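Long-range contacts in leucine aminopeptidase 1 (PDB 2HC9), which releases N-terminal amino acids, preferably leucine, from peptides with the help of two zinc ions per subunit, and probably serves as a digestive enzyme: residues L176-A181 and K273-G277; G253-G259 and C303-V309. The protein carries 1 engineered substitution. All blocks are in the same frame, centred on the assembly; numbering follows the deposited sequence.

Contact 1 (L176-A181 and K273-G277). With ZN (zinc ion), chain C.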
loop_
_atom_site.group_PDB
_atom_site.type_symbol
_atom_site.label_atom_id
_atom_site.label_comp_id
_atom_site.label_asym_id
_atom_site.label_seq_id
_atom_site.Cartn_x
_atom_site.Cartn_y
_atom_site.Cartn_z
ATOM N N LEU A 176 21.856 22.536 16.185
ATOM C CA LEU A 176 22.061 21.136 16.552
ATOM C C LEU A 176 21.071 20.264 15.764
ATOM O O LEU A 176 21.432 19.227 15.234
ATOM C CB LEU A 176 21.893 20.940 18.079
ATOM C CG LEU A 176 22.993 21.649 18.926
ATOM C CD1 LEU A 176 22.597 21.576 20.419
ATOM C CD2 LEU A 176 24.337 20.959 18.708
ATOM N N ILE A 177 19.824 20.717 15.681
ATOM C CA ILE A 177 18.786 19.993 14.940
ATOM C C ILE A 177 19.100 19.912 13.449
ATOM O O ILE A 177 18.944 18.840 12.849
ATOM C CB ILE A 177 17.400 20.633 15.195
ATOM C CG1 ILE A 177 16.966 20.292 16.638
ATOM C CG2 ILE A 177 16.328 20.180 14.126
ATOM C CD1 ILE A 177 15.771 21.139 17.120
ATOM N N ASP A 178 19.553 21.022 12.850
ATOM C CA ASP A 178 19.742 21.077 11.374
ATOM C C ASP A 178 20.976 20.306 10.909
ATOM O O ASP A 178 21.071 19.967 9.740
ATOM C CB ASP A 178 19.920 22.529 10.899
ATOM C CG ASP A 178 18.666 23.377 11.079
ATOM O OD1 ASP A 178 17.566 22.804 11.246
ATOM O OD2 ASP A 178 18.789 24.623 11.020
ATOM N N THR A 179 21.927 20.078 11.814
ATOM C CA THR A 179 23.203 19.433 11.457
ATOM C C THR A 179 22.909 17.955 11.126
ATOM O O THR A 179 22.250 17.269 11.890
ATOM C CB THR A 179 24.229 19.513 12.647
ATOM O OG1 THR A 179 24.425 20.891 13.032
ATOM C CG2 THR A 179 25.563 18.896 12.290
ATOM N N PRO A 180 23.392 17.468 9.973
ATOM C CA PRO A 180 23.134 16.065 9.640
ATOM C C PRO A 180 23.835 15.137 10.615
ATOM O O PRO A 180 24.842 15.511 11.200
ATOM C CB PRO A 180 23.754 15.903 8.256
ATOM C CG PRO A 180 24.778 16.995 8.141
ATOM C CD PRO A 180 24.210 18.154 8.953
ATOM N N ALA A 181 23.314 13.930 10.787
ATOM C CA ALA A 181 23.845 13.043 11.816
ATOM C C ALA A 181 25.194 12.407 11.486
ATOM O O ALA A 181 25.841 11.855 12.388
ATOM C CB ALA A 181 22.829 11.951 12.137
ATOM N N LYS A 273 17.471 13.078 11.308
ATOM C CA LYS A 273 18.479 13.831 12.091
ATOM C C LYS A 273 17.830 14.710 13.177
ATOM O O LYS A 273 18.502 15.108 14.132
ATOM C CB LYS A 273 19.321 14.737 11.165
ATOM C CG LYS A 273 18.562 16.029 10.739
ATOM C CD LYS A 273 19.290 16.772 9.611
ATOM C CE LYS A 273 18.359 17.862 9.028
ATOM N NZ LYS A 273 19.130 18.841 8.150
ATOM N N ARG A 274 16.540 15.035 13.017
ATOM C CA ARG A 274 15.896 16.000 13.913
ATOM C C ARG A 274 15.351 15.317 15.164
ATOM O O ARG A 274 14.770 15.982 16.021
ATOM C CB ARG A 274 14.787 16.778 13.195
ATOM C CG ARG A 274 15.293 17.561 11.956
ATOM C CD ARG A 274 14.158 18.466 11.373
ATOM N NE ARG A 274 14.534 18.874 10.015
ATOM C CZ ARG A 274 13.772 18.796 8.938
ATOM N NH1 ARG A 274 12.509 18.372 8.994
ATOM N NH2 ARG A 274 14.284 19.201 7.782
ATOM N N ASP A 275 15.564 14.000 15.284
ATOM C CA ASP A 275 15.004 13.240 16.395
ATOM C C ASP A 275 15.726 13.458 17.754
ATOM O O ASP A 275 15.424 12.792 18.751
ATOM C CB ASP A 275 14.988 11.749 16.025
ATOM C CG ASP A 275 13.882 10.983 16.715
ATOM O OD1 ASP A 275 12.809 11.551 17.044
ATOM O OD2 ASP A 275 14.077 9.773 16.893
ATOM N N MET A 276 16.692 14.377 17.768
ATOM C CA MET A 276 17.374 14.814 19.000
ATOM C C MET A 276 16.937 16.230 19.409
ATOM O O MET A 276 17.567 16.861 20.285
ATOM C CB MET A 276 18.925 14.757 18.816
ATOM C CG MET A 276 19.475 15.230 17.438
ATOM S SD MET A 276 18.925 16.855 16.899
ATOM C CE MET A 276 19.841 17.835 18.123
ATOM N N GLY A 277 15.856 16.738 18.801
ATOM C CA GLY A 277 15.391 18.108 19.111
ATOM C C GLY A 277 15.033 18.346 20.585
ATOM O O GLY A 277 15.227 19.455 21.125
HETATM ZN ZN ZN C . 12.664 8.642 17.668
HETATM O O HOH W 1 16.711 20.817 9.636
HETATM O O HOH W 2 10.863 7.721 17.159
#
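Lys273 reaches along the end of helix 157-178, and its ammonium group donates a hydrogen bond to the carbonyl of Asp178. The bond from Lys273 NZ to Asp178 O is 2.8 Å long. It comes in bent, with a C=O...N angle of 128°, and the donor is tilted from the carbonyl plane. Lys273 CG sits between its own backbone N and carbonyl carbon (chi1 77°), and the chain is extended from there. This lays the methylenes along the backbone of the opposing segment: CG lies 3.5 Å from Ile177 O, and CD lies near Thr179 O and Pro180 CA.

Ile177 meets segment 273-277 with both branches. Its CG2 packs 3.6 Å from Arg274 CG, the two side chains crossing at about a right angle. Its CD1 rests 3.6 Å from Gly277 CA. Met276 is bent at chi2 and chi3, which folds its end back toward the helix. Met276 CE then lies 3.7 Å from Leu176 CB, and its SD approaches Ile177 CA.

One water joins Asp178 OD1 to Arg274 NE. Asp178 OD1 also accepts from Gly468 N, its OD2 forms a salt bridge with Arg467, and Arg274 NH1 forms one with Glu463. An alanine in place of Lys273 is likely to leave Asp178 O without this donor and open a gap along the 177-180 backbone.

Asp275 turns away from the helix and binds a zinc ion through OD2, at 2.0 Å. The contact therefore fixes a helix end, by one hydrogen bond from an ammonium group and by apolar packing, against the loop that carries a zinc ligand.

Contact 2 (G253-G259 and C303-V309). With ZN (zinc ion), chain B; ZN (zinc ion), chain C.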
loop_
_atom_site.group_PDB
_atom_site.type_symbol
_atom_site.label_atom_id
_atom_site.label_comp_id
_atom_site.label_asym_id
_atom_site.label_seq_id
_atom_site.Cartn_x
_atom_site.Cartn_y
_atom_site.Cartn_z
ATOM N N GLY A 253 17.600 12.506 22.921
ATOM C CA GLY A 253 18.705 12.837 22.017
ATOM C C GLY A 253 19.011 11.744 21.010
ATOM O O GLY A 253 20.146 11.257 20.923
ATOM N N VAL A 254 18.008 11.370 20.232
ATOM C CA VAL A 254 18.239 10.391 19.182
ATOM C C VAL A 254 18.847 11.118 17.979
ATOM O O VAL A 254 18.149 11.803 17.221
ATOM C CB VAL A 254 16.941 9.629 18.810
ATOM C CG1 VAL A 254 17.220 8.671 17.631
ATOM C CG2 VAL A 254 16.458 8.812 20.055
ATOM N N VAL A 255 20.167 10.987 17.828
ATOM C CA VAL A 255 20.872 11.778 16.820
ATOM C C VAL A 255 20.457 11.392 15.399
ATOM O O VAL A 255 20.492 12.209 14.492
ATOM C CB VAL A 255 22.416 11.714 16.974
ATOM C CG1 VAL A 255 22.835 12.277 18.342
ATOM C CG2 VAL A 255 22.947 10.294 16.804
ATOM N N TYR A 256 20.058 10.137 15.221
ATOM C CA TYR A 256 19.372 9.733 13.998
ATOM C C TYR A 256 18.500 8.557 14.307
ATOM O O TYR A 256 18.912 7.661 15.035
ATOM C CB TYR A 256 20.375 9.307 12.905
ATOM C CG TYR A 256 19.716 9.302 11.559
ATOM C CD1 TYR A 256 19.620 10.483 10.809
ATOM C CD2 TYR A 256 19.138 8.135 11.050
ATOM C CE1 TYR A 256 18.992 10.494 9.559
ATOM C CE2 TYR A 256 18.526 8.122 9.814
ATOM C CZ TYR A 256 18.450 9.285 9.083
ATOM O OH TYR A 256 17.836 9.224 7.881
ATOM N N ASP A 257 17.308 8.549 13.724
ATOM C CA ASP A 257 16.384 7.432 13.905
ATOM C C ASP A 257 16.083 6.771 12.540
ATOM O O ASP A 257 15.284 7.282 11.756
ATOM C CB ASP A 257 15.100 7.970 14.535
ATOM C CG ASP A 257 14.199 6.869 15.059
ATOM O OD1 ASP A 257 14.594 5.665 15.000
ATOM O OD2 ASP A 257 13.105 7.238 15.546
ATOM N N THR A 258 16.717 5.629 12.263
ATOM C CA THR A 258 16.349 4.834 11.081
ATOM C C THR A 258 15.045 4.051 11.318
ATOM O O THR A 258 14.504 3.460 10.383
ATOM C CB THR A 258 17.402 3.766 10.753
ATOM O OG1 THR A 258 17.438 2.822 11.829
ATOM C CG2 THR A 258 18.813 4.386 10.549
ATOM N N GLY A 259 14.571 4.046 12.567
ATOM C CA GLY A 259 13.448 3.208 12.995
ATOM C C GLY A 259 13.928 1.906 13.654
ATOM O O GLY A 259 13.175 1.245 14.404
ATOM N N CYS A 303 19.631 11.889 26.921
ATOM C CA CYS A 303 19.734 10.486 26.559
ATOM C C CYS A 303 20.115 10.451 25.088
ATOM O O CYS A 303 19.293 10.808 24.239
ATOM C CB CYS A 303 18.367 9.807 26.791
ATOM S SG CYS A 303 17.750 10.047 28.494
ATOM N N ILE A 304 21.358 10.058 24.792
ATOM C CA ILE A 304 21.960 10.337 23.467
ATOM C C ILE A 304 22.311 9.002 22.787
ATOM O O ILE A 304 23.176 8.269 23.253
ATOM C CB ILE A 304 23.226 11.193 23.586
ATOM C CG1 ILE A 304 22.878 12.573 24.179
ATOM C CG2 ILE A 304 23.879 11.398 22.190
ATOM C CD1 ILE A 304 24.137 13.386 24.622
ATOM N N VAL A 305 21.568 8.667 21.737
ATOM C CA VAL A 305 21.729 7.351 21.065
ATOM C C VAL A 305 21.550 7.534 19.565
ATOM O O VAL A 305 20.962 8.518 19.120
ATOM C CB VAL A 305 20.653 6.332 21.522
ATOM C CG1 VAL A 305 20.754 6.040 23.029
ATOM C CG2 VAL A 305 19.230 6.804 21.113
ATOM N N GLU A 306 22.068 6.592 18.781
ATOM C CA GLU A 306 21.626 6.490 17.395
ATOM C C GLU A 306 20.915 5.151 17.215
ATOM O O GLU A 306 21.427 4.123 17.654
ATOM C CB GLU A 306 22.804 6.639 16.422
ATOM C CG GLU A 306 22.331 6.503 14.932
ATOM C CD GLU A 306 23.362 6.943 13.893
ATOM O OE1 GLU A 306 24.184 7.838 14.191
ATOM O OE2 GLU A 306 23.335 6.391 12.763
ATOM N N ASN A 307 19.723 5.184 16.598
ATOM C CA ASN A 307 18.881 3.989 16.435
ATOM C C ASN A 307 19.081 3.455 15.006
ATOM O O ASN A 307 18.544 4.016 14.038
ATOM C CB ASN A 307 17.403 4.373 16.697
ATOM C CG ASN A 307 16.508 3.148 16.894
ATOM O OD1 ASN A 307 16.966 2.104 17.345
ATOM N ND2 ASN A 307 15.230 3.273 16.528
ATOM N N ASN A 308 19.911 2.420 14.870
ATOM C CA ASN A 308 20.335 1.956 13.549
ATOM C C ASN A 308 20.194 0.438 13.442
ATOM O O ASN A 308 19.616 -0.208 14.315
ATOM C CB ASN A 308 21.771 2.447 13.204
ATOM C CG ASN A 308 21.945 2.768 11.699
ATOM O OD1 ASN A 308 21.671 1.924 10.838
ATOM N ND2 ASN A 308 22.429 3.976 11.385
ATOM N N VAL A 309 20.701 -0.125 12.350
ATOM C CA VAL A 309 20.326 -1.465 11.926
ATOM C C VAL A 309 21.580 -2.351 11.839
ATOM O O VAL A 309 22.503 -2.066 11.060
ATOM C CB VAL A 309 19.630 -1.402 10.530
ATOM C CG1 VAL A 309 19.363 -2.799 10.002
ATOM C CG2 VAL A 309 18.322 -0.592 10.645
HETATM ZN ZN ZN B . 11.704 6.027 16.434
HETATM ZN ZN ZN C . 12.664 8.642 17.668
HETATM O O HOH W 2 10.863 7.721 17.159
#
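Asp257 and Asn307 lie side by side and point the same way, their carboxylate and amide planes 40° apart. Asn307 ND2 donates to Asp257 OD1 at 2.9 Å, on the syn side but tilted from the carboxylate plane, with the oxygen close to the plane of the Asn307 amide. Gly259 N reaches the same oxygen from the opposite face, closing an Asx turn. Two donors thus grip OD1 and limit carboxylate rotation. Asp257 OD2 bridges the two zinc ions, 2.1 Å from the zinc of chain B and 2.6 Å from that of chain C. Both residues project from one face of the sheet, and matching torsions, each CG anti to the backbone N (chi1 -167° and -166°), keep the groups alongside each other. Asn307 ND2 also bonds to Thr333 O.

Val254 and Val305 share that face, and their CG2 methyls touch at 3.6 Å. Helices 218-224 and 337-350 pack there. Glu306 and Tyr256 point to the other face. Glu306 crosses Val255, at the chain corner, at about a right angle, with Glu306 CB 3.7 Å from Val255 CG2. Its carboxylate lies beside Tyr256 CB and pairs with Lys315 of the second subunit. Tyr256 OH bonds to Pro316 O of that subunit.

Thr258 gives two bonds to one acceptor, Asn307 O, from its backbone N and from OG1, the latter at 2.7 Å.

The backbones pair in parallel, with Val305 N bonded to Gly253 O and Val255 N to Val305 O. Asn307 N to Tyr256 O resumes the pairing beyond the corner. Strands 256-257 and 297-307, joined through helix 277-290, form a beta-alpha-beta unit. The first carries the bridging zinc ligand Asp257 and the second its second-shell partner Asn307, in the dinuclear zinc site of the M17 aminopeptidases.

From the N terminus, 176-181 takes in the end of helix 157-178 and opens contact 1. The chain then runs through helix 186-199 and several strands to 253-259, which opens contact 2. The loop that follows brings 273-277 back to the helix end and closes contact 1. Helix 277-290 comes next, and 303-309, at the end of strand 297-307, closes contact 2. The two loops therefore cross rather than nest. Contact 1 ties the end of the long helix to the loop before helix 277-290; contact 2 joins neighbouring strands of the central sheet. They meet at one zinc ion, which Asp275 and Asp257 both bind, and Ala181 packs on Val255. Both also touch the second subunit.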